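Long-range contacts in putative cell surface protein (Streptococcus pyogenes, PDB 4OFQ), which is a surface adhesin of the antigen I/II family, seen here as its C-terminal domain, and probably takes part in attaching the streptococcus to its targets: residues A[43-48]-A[64-69]; A[68-73]-A[126-131]; A[78-83]-A[151-156]. One frame throughout, in Å; residues are numbered along the deposited sequence. Where two conformers were deposited one is given.

Interaction 1: A[43-48]-A[64-69]; sequences AKQDFD and FIYVDD. With CA (calcium ion), chain C.
Tyr66 reaches from the strand 64-69 across to the strand 43-45, and its ring comes to rest against Gln45 and the backbone that precedes it. With CG anti to the backbone N (chi1 -160°), the ring is carried out until Tyr66 OH lies 2.7 Å from Lys44 O, a weak hydrogen bond across the contact. The same hydroxyl is also bonded to Thr170 OG1. Ala43 completes the fit at the far end of the ring, its CB lying near the ring plane at the edge, 3.9 Å from Tyr66 CE2.

Gln45 runs the opposite way, its extended chain sliding past the tyrosine. Gln45 CB and Tyr66 CD1 are 3.7 Å apart, and the amide and ring planes are turned 39° from each other. These two strands belong to different sheets of a beta sandwich: their axes pass 8.9 Å apart, nearly antiparallel at 160°, and side chains bridge the gap between them.

At its tip the amide of Gln45 is held on both of its polar atoms. OE1 bonds to Tyr151 OH, while Gln45 NE2 gives a hydrogen bond to each of two waters: one 3.1 Å from NE2 that donates to Phe64 O, the other 2.7 Å from NE2 and within reach of Ile65 O, to which it probably donates. The glutamine thus reaches the facing backbone through these two waters. Tyr151 also stacks on the Tyr66 ring.

Farther along, Phe47 meets Phe64 more loosely, with Phe47 CE1 4.5 Å from Phe64 CD1, and helix 135-143 packs against both phenylalanines through Val143.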
loop_
_atom_site.group_PDB
_atom_site.type_symbol
_atom_site.label_atom_id
_atom_site.label_comp_id
_atom_site.label_asym_id
_atom_site.label_seq_id
_atom_site.Cartn_x
_atom_site.Cartn_y
_atom_site.Cartn_z
ATOM N N ALA A 43 7.556 -9.709 12.695
ATOM C CA ALA A 43 7.956 -11.080 12.444
ATOM C C ALA A 43 8.493 -11.679 13.729
ATOM O O ALA A 43 9.189 -10.992 14.498
ATOM C CB ALA A 43 9.018 -11.139 11.351
ATOM N N LYS A 44 8.168 -12.946 13.960
ATOM C CA LYS A 44 8.659 -13.654 15.138
ATOM C C LYS A 44 9.664 -14.732 14.765
ATOM O O LYS A 44 9.436 -15.515 13.840
ATOM C CB LYS A 44 7.506 -14.299 15.922
ATOM C CG LYS A 44 7.989 -15.178 17.091
ATOM C CD LYS A 44 6.838 -15.753 17.919
ATOM C CE LYS A 44 6.200 -16.935 17.226
ATOM N NZ LYS A 44 5.143 -17.580 18.061
ATOM N N GLN A 45 10.762 -14.768 15.515
ATOM C CA GLN A 45 11.761 -15.828 15.450
ATOM C C GLN A 45 11.528 -16.672 16.698
ATOM O O GLN A 45 11.761 -16.213 17.819
ATOM C CB GLN A 45 13.165 -15.205 15.438
ATOM C CG GLN A 45 14.369 -16.163 15.368
ATOM C CD GLN A 45 15.669 -15.402 15.070
ATOM O OE1 GLN A 45 15.758 -14.192 15.310
ATOM N NE2 GLN A 45 16.673 -16.103 14.535
ATOM N N ASP A 46 11.047 -17.900 16.497
ATOM C CA ASP A 46 10.451 -18.706 17.558
ATOM C C ASP A 46 11.472 -19.623 18.229
ATOM O O ASP A 46 11.949 -20.578 17.624
ATOM C CB ASP A 46 9.316 -19.540 16.945
ATOM C CG ASP A 46 8.604 -20.437 17.950
ATOM O OD1 ASP A 46 8.812 -20.310 19.175
ATOM O OD2 ASP A 46 7.797 -21.271 17.490
ATOM N N PHE A 47 11.779 -19.352 19.491
ATOM C CA PHE A 47 12.768 -20.148 20.213
ATOM C C PHE A 47 12.145 -20.906 21.369
ATOM O O PHE A 47 12.831 -21.629 22.084
ATOM C CB PHE A 47 13.889 -19.265 20.752
ATOM C CG PHE A 47 14.810 -18.733 19.688
ATOM C CD1 PHE A 47 15.070 -19.472 18.548
ATOM C CD2 PHE A 47 15.420 -17.496 19.838
ATOM C CE1 PHE A 47 15.928 -18.980 17.559
ATOM C CE2 PHE A 47 16.280 -17.004 18.861
ATOM C CZ PHE A 47 16.533 -17.745 17.724
ATOM N N ASP A 48 10.843 -20.734 21.549
ATOM C CA ASP A 48 10.137 -21.323 22.681
ATOM C C ASP A 48 10.467 -22.804 22.941
ATOM O O ASP A 48 10.712 -23.196 24.082
ATOM C CB ASP A 48 8.631 -21.123 22.519
ATOM C CG ASP A 48 7.856 -21.630 23.705
ATOM O OD1 ASP A 48 7.922 -20.988 24.770
ATOM O OD2 ASP A 48 7.191 -22.671 23.573
ATOM N N PHE A 64 22.223 -19.342 14.022
ATOM C CA PHE A 64 20.813 -18.998 14.014
ATOM C C PHE A 64 20.595 -17.920 12.983
ATOM O O PHE A 64 21.163 -16.831 13.074
ATOM C CB PHE A 64 20.389 -18.559 15.412
ATOM C CG PHE A 64 20.776 -19.548 16.465
ATOM C CD1 PHE A 64 19.999 -20.670 16.684
ATOM C CD2 PHE A 64 21.964 -19.413 17.168
ATOM C CE1 PHE A 64 20.371 -21.622 17.627
ATOM C CE2 PHE A 64 22.336 -20.348 18.108
ATOM C CZ PHE A 64 21.539 -21.455 18.340
ATOM N N ILE A 65 19.809 -18.263 11.969
ATOM C CA ILE A 65 19.586 -17.392 10.825
ATOM C C ILE A 65 18.099 -17.102 10.730
ATOM O O ILE A 65 17.284 -18.006 10.945
ATOM C CB ILE A 65 20.046 -18.074 9.514
ATOM C CG1 ILE A 65 21.571 -18.259 9.525
ATOM C CG2 ILE A 65 19.575 -17.253 8.284
ATOM C CD1 ILE A 65 22.089 -19.141 8.423
ATOM N N TYR A 66 17.751 -15.843 10.459
ATOM C CA TYR A 66 16.359 -15.487 10.181
ATOM C C TYR A 66 16.323 -14.846 8.805
ATOM O O TYR A 66 17.194 -14.047 8.480
ATOM C CB TYR A 66 15.818 -14.519 11.240
ATOM C CG TYR A 66 14.296 -14.486 11.291
ATOM C CD1 TYR A 66 13.584 -15.580 11.765
ATOM C CD2 TYR A 66 13.576 -13.371 10.854
ATOM C CE1 TYR A 66 12.189 -15.575 11.808
ATOM C CE2 TYR A 66 12.171 -13.352 10.895
ATOM C CZ TYR A 66 11.489 -14.460 11.379
ATOM O OH TYR A 66 10.104 -14.482 11.443
ATOM N N VAL A 67 15.320 -15.188 8.001
ATOM C CA VAL A 67 15.253 -14.713 6.619
ATOM C C VAL A 67 13.930 -14.013 6.395
ATOM O O VAL A 67 12.890 -14.501 6.830
ATOM C CB VAL A 67 15.378 -15.894 5.594
ATOM C CG1 VAL A 67 14.979 -15.462 4.185
ATOM C CG2 VAL A 67 16.801 -16.447 5.568
ATOM N N ASP A 68 13.959 -12.861 5.736
ATOM C CA ASP A 68 12.722 -12.270 5.293
ATOM C C ASP A 68 12.739 -12.271 3.784
ATOM O O ASP A 68 13.532 -11.568 3.165
ATOM C CB ASP A 68 12.528 -10.850 5.811
ATOM C CG ASP A 68 11.169 -10.284 5.417
ATOM O OD1 ASP A 68 10.944 -10.085 4.207
ATOM O OD2 ASP A 68 10.336 -10.058 6.316
ATOM N N ASP A 69 11.856 -13.077 3.208
ATOM C CA ASP A 69 11.728 -13.228 1.771
ATOM C C ASP A 69 10.542 -12.389 1.301
ATOM O O ASP A 69 9.382 -12.820 1.364
ATOM C CB ASP A 69 11.522 -14.717 1.435
ATOM C CG ASP A 69 11.418 -14.986 -0.052
ATOM O OD1 ASP A 69 11.303 -14.028 -0.841
ATOM O OD2 ASP A 69 11.434 -16.178 -0.439
HETATM CA CA CA C . 12.264 -12.657 -2.492
HETATM O O HOH W 1 19.290 -14.716 13.529
HETATM O O HOH W 2 17.075 -18.629 13.713
HETATM O O HOH W 3 11.207 -12.380 -4.587
#

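Interaction 2: A[68-73]-A[126-131]; sequences DDYKDE and EFYMWV. With CA (calcium ion), chain C.
Asp68 and Tyr128 form an antiparallel hydrogen-bonded pair, joined by both of their backbone bonds: Asp68 N to Tyr128 O at 2.8 Å and Tyr128 N to Asp68 O at 3.0 Å. Past this pair the regular ladder gives way to a calcium site.

The metal draws the two segments together through oxygen atoms. Asp69 OD1 lies 2.4 Å from the calcium ion, and the carbonyl oxygens of Tyr70 and Glu126 bind it as well. A water and Val124 O supply the other ligands. That water also accepts a hydrogen bond from Asp72 N, which ties the turn after the strand to the site.

Side-chain bonds reinforce the same end. Tyr70 OH donates to Glu126 OE1 over 2.6 Å, meeting the carboxylate on its anti side and 19° out of its plane; His101 NE2 is a second partner of the hydroxyl. Asp72 takes the backbone of Glu126 instead: Asp72 OD2 accepts from Glu126 N through its anti lone pair, almost straight (2.9 Å, 172° at the hydrogen). Chi1 of 69° puts the Asp72 carboxylate between its own N and carbonyl carbon, turned to face that N-H. The two side chains cross at about a right angle, and with Asp72 OD2 4.6 Å from Glu126 OE2 their charges may repel somewhat.

Apolar packing is slighter. Tyr70 CE1 touches Tyr128 CD1 at 3.8 Å, and Asp68 CB sits in plane at the edge of the Trp130 indole.

Within the sheet, strand 64-70 runs between 127-132 and 164-174, while 97-102 flanks 127-132 as the outermost strand; Leu153 and Phe155 of strand 149-157 pack on the Asp68 side.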
loop_
_atom_site.group_PDB
_atom_site.type_symbol
_atom_site.label_atom_id
_atom_site.label_comp_id
_atom_site.label_asym_id
_atom_site.label_seq_id
_atom_site.Cartn_x
_atom_site.Cartn_y
_atom_site.Cartn_z
ATOM N N ASP A 68 13.959 -12.861 5.736
ATOM C CA ASP A 68 12.722 -12.270 5.293
ATOM C C ASP A 68 12.739 -12.271 3.784
ATOM O O ASP A 68 13.532 -11.568 3.165
ATOM C CB ASP A 68 12.528 -10.850 5.811
ATOM C CG ASP A 68 11.169 -10.284 5.417
ATOM O OD1 ASP A 68 10.944 -10.085 4.207
ATOM O OD2 ASP A 68 10.336 -10.058 6.316
ATOM N N ASP A 69 11.856 -13.077 3.208
ATOM C CA ASP A 69 11.728 -13.228 1.771
ATOM C C ASP A 69 10.542 -12.389 1.301
ATOM O O ASP A 69 9.382 -12.820 1.364
ATOM C CB ASP A 69 11.522 -14.717 1.435
ATOM C CG ASP A 69 11.418 -14.986 -0.052
ATOM O OD1 ASP A 69 11.303 -14.028 -0.841
ATOM O OD2 ASP A 69 11.434 -16.178 -0.439
ATOM N N TYR A 70 10.836 -11.184 0.838
ATOM C CA TYR A 70 9.806 -10.296 0.307
ATOM C C TYR A 70 9.687 -10.541 -1.187
ATOM O O TYR A 70 10.663 -10.951 -1.826
ATOM C CB TYR A 70 10.165 -8.830 0.572
ATOM C CG TYR A 70 11.502 -8.401 -0.027
ATOM C CD1 TYR A 70 12.688 -8.532 0.694
ATOM C CD2 TYR A 70 11.575 -7.863 -1.306
ATOM C CE1 TYR A 70 13.913 -8.153 0.147
ATOM C CE2 TYR A 70 12.793 -7.472 -1.858
ATOM C CZ TYR A 70 13.955 -7.616 -1.121
ATOM O OH TYR A 70 15.158 -7.212 -1.673
ATOM N N LYS A 71 8.500 -10.308 -1.747
ATOM C CA LYS A 71 8.327 -10.430 -3.198
ATOM C C LYS A 71 9.057 -9.278 -3.885
ATOM O O LYS A 71 8.616 -8.119 -3.828
ATOM C CB LYS A 71 6.850 -10.401 -3.568
ATOM C CG LYS A 71 6.596 -10.492 -5.060
ATOM C CD LYS A 71 5.123 -10.738 -5.321
ATOM C CE LYS A 71 4.785 -10.607 -6.799
ATOM N NZ LYS A 71 3.315 -10.844 -7.012
ATOM N N ASP A 72 10.165 -9.587 -4.543
ATOM C CA ASP A 72 11.044 -8.518 -5.010
ATOM C C ASP A 72 10.527 -7.749 -6.236
ATOM O O ASP A 72 11.062 -6.705 -6.578
ATOM C CB ASP A 72 12.502 -9.006 -5.172
ATOM C CG ASP A 72 12.689 -9.996 -6.316
ATOM O OD1 ASP A 72 11.964 -9.929 -7.332
ATOM O OD2 ASP A 72 13.601 -10.841 -6.199
ATOM N N GLU A 73 9.487 -8.268 -6.881
ATOM C CA GLU A 73 8.823 -7.557 -7.980
ATOM C C GLU A 73 7.917 -6.458 -7.434
ATOM O O GLU A 73 7.611 -5.480 -8.119
ATOM C CB GLU A 73 7.986 -8.527 -8.813
ATOM C CG GLU A 73 7.276 -7.884 -10.000
ATOM C CD GLU A 73 6.060 -8.674 -10.472
ATOM O OE1 GLU A 73 5.937 -9.866 -10.110
ATOM O OE2 GLU A 73 5.222 -8.095 -11.202
ATOM N N GLU A 126 15.409 -11.963 -4.219
ATOM C CA GLU A 126 16.076 -11.189 -3.176
ATOM C C GLU A 126 15.501 -11.504 -1.806
ATOM O O GLU A 126 14.318 -11.800 -1.671
ATOM C CB GLU A 126 15.940 -9.685 -3.433
ATOM C CG GLU A 126 16.373 -9.239 -4.818
ATOM C CD GLU A 126 16.101 -7.775 -5.079
ATOM O OE1 GLU A 126 15.461 -7.101 -4.225
ATOM O OE2 GLU A 126 16.516 -7.297 -6.156
ATOM N N PHE A 127 16.343 -11.429 -0.782
ATOM C CA PHE A 127 15.865 -11.568 0.579
ATOM C C PHE A 127 16.830 -10.876 1.534
ATOM O O PHE A 127 17.946 -10.523 1.146
ATOM C CB PHE A 127 15.678 -13.054 0.939
ATOM C CG PHE A 127 16.928 -13.882 0.828
ATOM C CD1 PHE A 127 17.308 -14.426 -0.393
ATOM C CD2 PHE A 127 17.701 -14.165 1.959
ATOM C CE1 PHE A 127 18.467 -15.226 -0.489
ATOM C CE2 PHE A 127 18.855 -14.968 1.871
ATOM C CZ PHE A 127 19.227 -15.489 0.646
ATOM N N TYR A 128 16.378 -10.627 2.759
ATOM C CA TYR A 128 17.285 -10.236 3.824
ATOM C C TYR A 128 17.507 -11.424 4.725
ATOM O O TYR A 128 16.595 -12.225 4.946
ATOM C CB TYR A 128 16.688 -9.142 4.689
ATOM C CG TYR A 128 16.823 -7.764 4.116
ATOM C CD1 TYR A 128 15.819 -7.228 3.320
ATOM C CD2 TYR A 128 17.960 -6.996 4.372
ATOM C CE1 TYR A 128 15.938 -5.939 2.795
ATOM C CE2 TYR A 128 18.085 -5.715 3.853
ATOM C CZ TYR A 128 17.069 -5.204 3.068
ATOM O OH TYR A 128 17.178 -3.943 2.544
ATOM N N MET A 129 18.724 -11.542 5.242
ATOM C CA MET A 129 18.988 -12.532 6.270
ATOM C C MET A 129 19.680 -11.877 7.456
ATOM O O MET A 129 20.439 -10.922 7.281
ATOM C CB MET A 129 19.757 -13.749 5.716
ATOM C CG MET A 129 21.154 -13.478 5.184
ATOM S SD MET A 129 21.841 -14.901 4.284
ATOM C CE MET A 129 21.659 -16.229 5.475
ATOM N N TRP A 130 19.364 -12.353 8.661
ATOM C CA TRP A 130 20.045 -11.903 9.876
ATOM C C TRP A 130 20.768 -13.111 10.474
ATOM O O TRP A 130 20.163 -14.176 10.670
ATOM C CB TRP A 130 19.041 -11.335 10.881
ATOM C CG TRP A 130 18.518 -9.998 10.513
ATOM C CD1 TRP A 130 19.005 -8.794 10.918
ATOM C CD2 TRP A 130 17.414 -9.713 9.637
ATOM N NE1 TRP A 130 18.259 -7.775 10.366
ATOM C CE2 TRP A 130 17.279 -8.313 9.577
ATOM C CE3 TRP A 130 16.517 -10.508 8.913
ATOM C CZ2 TRP A 130 16.292 -7.681 8.806
ATOM C CZ3 TRP A 130 15.530 -9.871 8.146
ATOM C CH2 TRP A 130 15.429 -8.479 8.111
ATOM N N VAL A 131 22.071 -12.969 10.723
ATOM C CA VAL A 131 22.894 -14.095 11.168
ATOM C C VAL A 131 23.481 -13.776 12.528
ATOM O O VAL A 131 24.097 -12.724 12.706
ATOM C CB VAL A 131 24.055 -14.375 10.181
ATOM C CG1 VAL A 131 24.914 -15.571 10.659
ATOM C CG2 VAL A 131 23.509 -14.612 8.770
HETATM CA CA CA C . 12.264 -12.657 -2.492
HETATM O O HOH W 3 11.207 -12.380 -4.587
#

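Interaction 3: A[78-83]-A[151-156]; sequences HSLVVN and YNLSFK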
loop_
_atom_site.group_PDB
_atom_site.type_symbol
_atom_site.label_atom_id
_atom_site.label_comp_id
_atom_site.label_asym_id
_atom_site.label_seq_id
_atom_site.Cartn_x
_atom_site.Cartn_y
_atom_site.Cartn_z
ATOM N N HIS A 78 15.281 -2.292 -1.010
ATOM C CA HIS A 78 16.179 -1.222 -0.583
ATOM C C HIS A 78 15.522 -0.144 0.271
ATOM O O HIS A 78 16.206 0.718 0.809
ATOM C CB HIS A 78 16.846 -0.630 -1.818
ATOM C CG HIS A 78 17.549 -1.668 -2.629
ATOM N ND1 HIS A 78 18.791 -2.155 -2.283
ATOM C CD2 HIS A 78 17.148 -2.381 -3.707
ATOM C CE1 HIS A 78 19.143 -3.096 -3.143
ATOM N NE2 HIS A 78 18.163 -3.251 -4.017
ATOM N N SER A 79 14.202 -0.203 0.403
ATOM C CA SER A 79 13.475 0.786 1.211
ATOM C C SER A 79 13.333 0.340 2.660
ATOM O O SER A 79 12.803 1.086 3.493
ATOM C CB SER A 79 12.069 1.024 0.636
ATOM O OG SER A 79 11.238 -0.123 0.808
ATOM N N LEU A 80 13.814 -0.861 2.975
ATOM C CA LEU A 80 13.631 -1.404 4.327
ATOM C C LEU A 80 14.087 -0.449 5.415
ATOM O O LEU A 80 15.200 0.075 5.370
ATOM C CB LEU A 80 14.358 -2.751 4.499
ATOM C CG LEU A 80 14.359 -3.309 5.934
ATOM C CD1 LEU A 80 12.916 -3.576 6.429
ATOM C CD2 LEU A 80 15.214 -4.589 6.068
ATOM N N VAL A 81 13.223 -0.234 6.397
ATOM C CA VAL A 81 13.615 0.428 7.641
ATOM C C VAL A 81 13.424 -0.578 8.763
ATOM O O VAL A 81 12.316 -1.099 8.950
ATOM C CB VAL A 81 12.750 1.671 7.928
ATOM C CG1 VAL A 81 13.078 2.259 9.335
ATOM C CG2 VAL A 81 12.928 2.722 6.829
ATOM N N VAL A 82 14.495 -0.882 9.493
ATOM C CA VAL A 82 14.369 -1.805 10.618
ATOM C C VAL A 82 13.977 -0.987 11.833
ATOM O O VAL A 82 14.804 -0.272 12.398
ATOM C CB VAL A 82 15.677 -2.563 10.885
ATOM C CG1 VAL A 82 15.534 -3.505 12.074
ATOM C CG2 VAL A 82 16.062 -3.349 9.662
ATOM N N ASN A 83 12.712 -1.075 12.231
ATOM C CA ASN A 83 12.251 -0.271 13.359
ATOM C C ASN A 83 12.823 -0.782 14.684
ATOM O O ASN A 83 13.214 0.007 15.554
ATOM C CB ASN A 83 10.726 -0.203 13.367
ATOM C CG ASN A 83 10.178 0.308 12.046
ATOM O OD1 ASN A 83 10.539 1.389 11.596
ATOM N ND2 ASN A 83 9.348 -0.493 11.394
ATOM N N TYR A 151 10.992 -8.964 15.075
ATOM C CA TYR A 151 11.504 -8.032 14.078
ATOM C C TYR A 151 10.365 -7.110 13.654
ATOM O O TYR A 151 9.283 -7.571 13.299
ATOM C CB TYR A 151 12.043 -8.782 12.848
ATOM C CG TYR A 151 13.230 -9.708 13.092
ATOM C CD1 TYR A 151 13.090 -10.873 13.837
ATOM C CD2 TYR A 151 14.481 -9.428 12.545
ATOM C CE1 TYR A 151 14.177 -11.731 14.058
ATOM C CE2 TYR A 151 15.574 -10.286 12.746
ATOM C CZ TYR A 151 15.416 -11.432 13.507
ATOM O OH TYR A 151 16.492 -12.294 13.729
ATOM N N ASN A 152 10.605 -5.805 13.699
ATOM C CA ASN A 152 9.603 -4.848 13.243
ATOM C C ASN A 152 10.181 -4.114 12.037
ATOM O O ASN A 152 11.127 -3.343 12.181
ATOM C CB ASN A 152 9.279 -3.879 14.373
ATOM C CG ASN A 152 8.037 -3.073 14.104
ATOM O OD1 ASN A 152 7.981 -2.305 13.148
ATOM N ND2 ASN A 152 7.041 -3.217 14.972
ATOM N N LEU A 153 9.613 -4.371 10.856
ATOM C CA LEU A 153 10.233 -4.019 9.581
ATOM C C LEU A 153 9.255 -3.237 8.717
ATOM O O LEU A 153 8.102 -3.637 8.611
ATOM C CB LEU A 153 10.568 -5.309 8.819
ATOM C CG LEU A 153 11.376 -6.366 9.574
ATOM C CD1 LEU A 153 11.559 -7.648 8.735
ATOM C CD2 LEU A 153 12.726 -5.773 9.975
ATOM N N SER A 154 9.700 -2.150 8.090
ATOM C CA SER A 154 8.816 -1.410 7.174
ATOM C C SER A 154 9.390 -1.361 5.762
ATOM O O SER A 154 10.557 -0.996 5.586
ATOM C CB SER A 154 8.587 0.024 7.677
ATOM O OG SER A 154 7.916 0.007 8.928
ATOM N N PHE A 155 8.563 -1.683 4.760
ATOM C CA PHE A 155 8.964 -1.608 3.351
ATOM C C PHE A 155 8.033 -0.667 2.575
ATOM O O PHE A 155 6.839 -0.536 2.907
ATOM C CB PHE A 155 8.838 -2.973 2.661
ATOM C CG PHE A 155 9.801 -4.032 3.149
ATOM C CD1 PHE A 155 11.101 -4.107 2.641
ATOM C CD2 PHE A 155 9.377 -5.008 4.041
ATOM C CE1 PHE A 155 11.964 -5.106 3.056
ATOM C CE2 PHE A 155 10.246 -6.018 4.466
ATOM C CZ PHE A 155 11.531 -6.069 3.962
ATOM N N LYS A 156 8.570 -0.056 1.520
ATOM C CA LYS A 156 7.746 0.584 0.483
ATOM C C LYS A 156 7.652 -0.323 -0.758
ATOM O O LYS A 156 8.487 -1.211 -0.955
ATOM C CB LYS A 156 8.375 1.903 0.046
ATOM C CG LYS A 156 8.842 2.784 1.190
ATOM C CD LYS A 156 7.701 3.500 1.869
ATOM C CE LYS A 156 8.239 4.409 2.978
ATOM N NZ LYS A 156 7.164 5.207 3.660
#
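Leu80 lays its side chain over Phe155, the two branches parting at the end. Its CB starts 3.7 Å from Phe155 CE1. CG stands anti to the backbone N (chi1 173°) and stays near the same ring atom. From there Leu80 CD1 comes over one face of the ring, 3.9 Å from the Phe155 centroid in a CH-pi contact, and also touches Ser154 O at 3.6 Å and Leu153 CB at 3.8 Å. CD2, the other branch, packs on Tyr128.

Polar side chains grip the two ends. Asn83 ND2 gives one hydrogen to Ser154 OG at 2.9 Å, lying in the amide plane, and the other to Asn152 OD1, with the two amide planes 72° apart. Ser154 OG is bonded to Thr40 OG1 too. At the opposite end Ser79 OG, itself bonded to Asp76 O, accepts from Lys156 N at 2.8 Å, where the chain turns a corner before the strand.

Between them Val81 and Ser154 make an antiparallel hydrogen-bonded pair, Val82 and Leu153 a non-hydrogen-bonded one. Asn152, Leu153, Ser154 and Phe155 alternate polar and apolar, Leu153 and Phe155 packing on strand 127-132 of the facing sheet with Val82 on the Leu153 side, as in an antiparallel beta-sandwich sheet.

Overall arrangement
All three contacts fall within the N-terminal sandwich of the fragment, on the same side of the chain's centre. Interaction 1 spans the two facing sheets, interaction 2 joins neighbouring strands of the calcium-bearing sheet, and interaction 3 pairs strands in the other. Interactions 1 and 2 share strand 64-70, and their centres are about 12 Å apart; interactions 2 and 3 are about 11 Å apart and 1 and 3 about 15 Å. Along the chain, interaction 1 closes before interaction 3 opens, whereas 2 and 3 alternate. Tyr151, Leu153 and Trp130 meet between the sheets, so the inner side chains of all three contribute to one sandwich core, with calcium at one end.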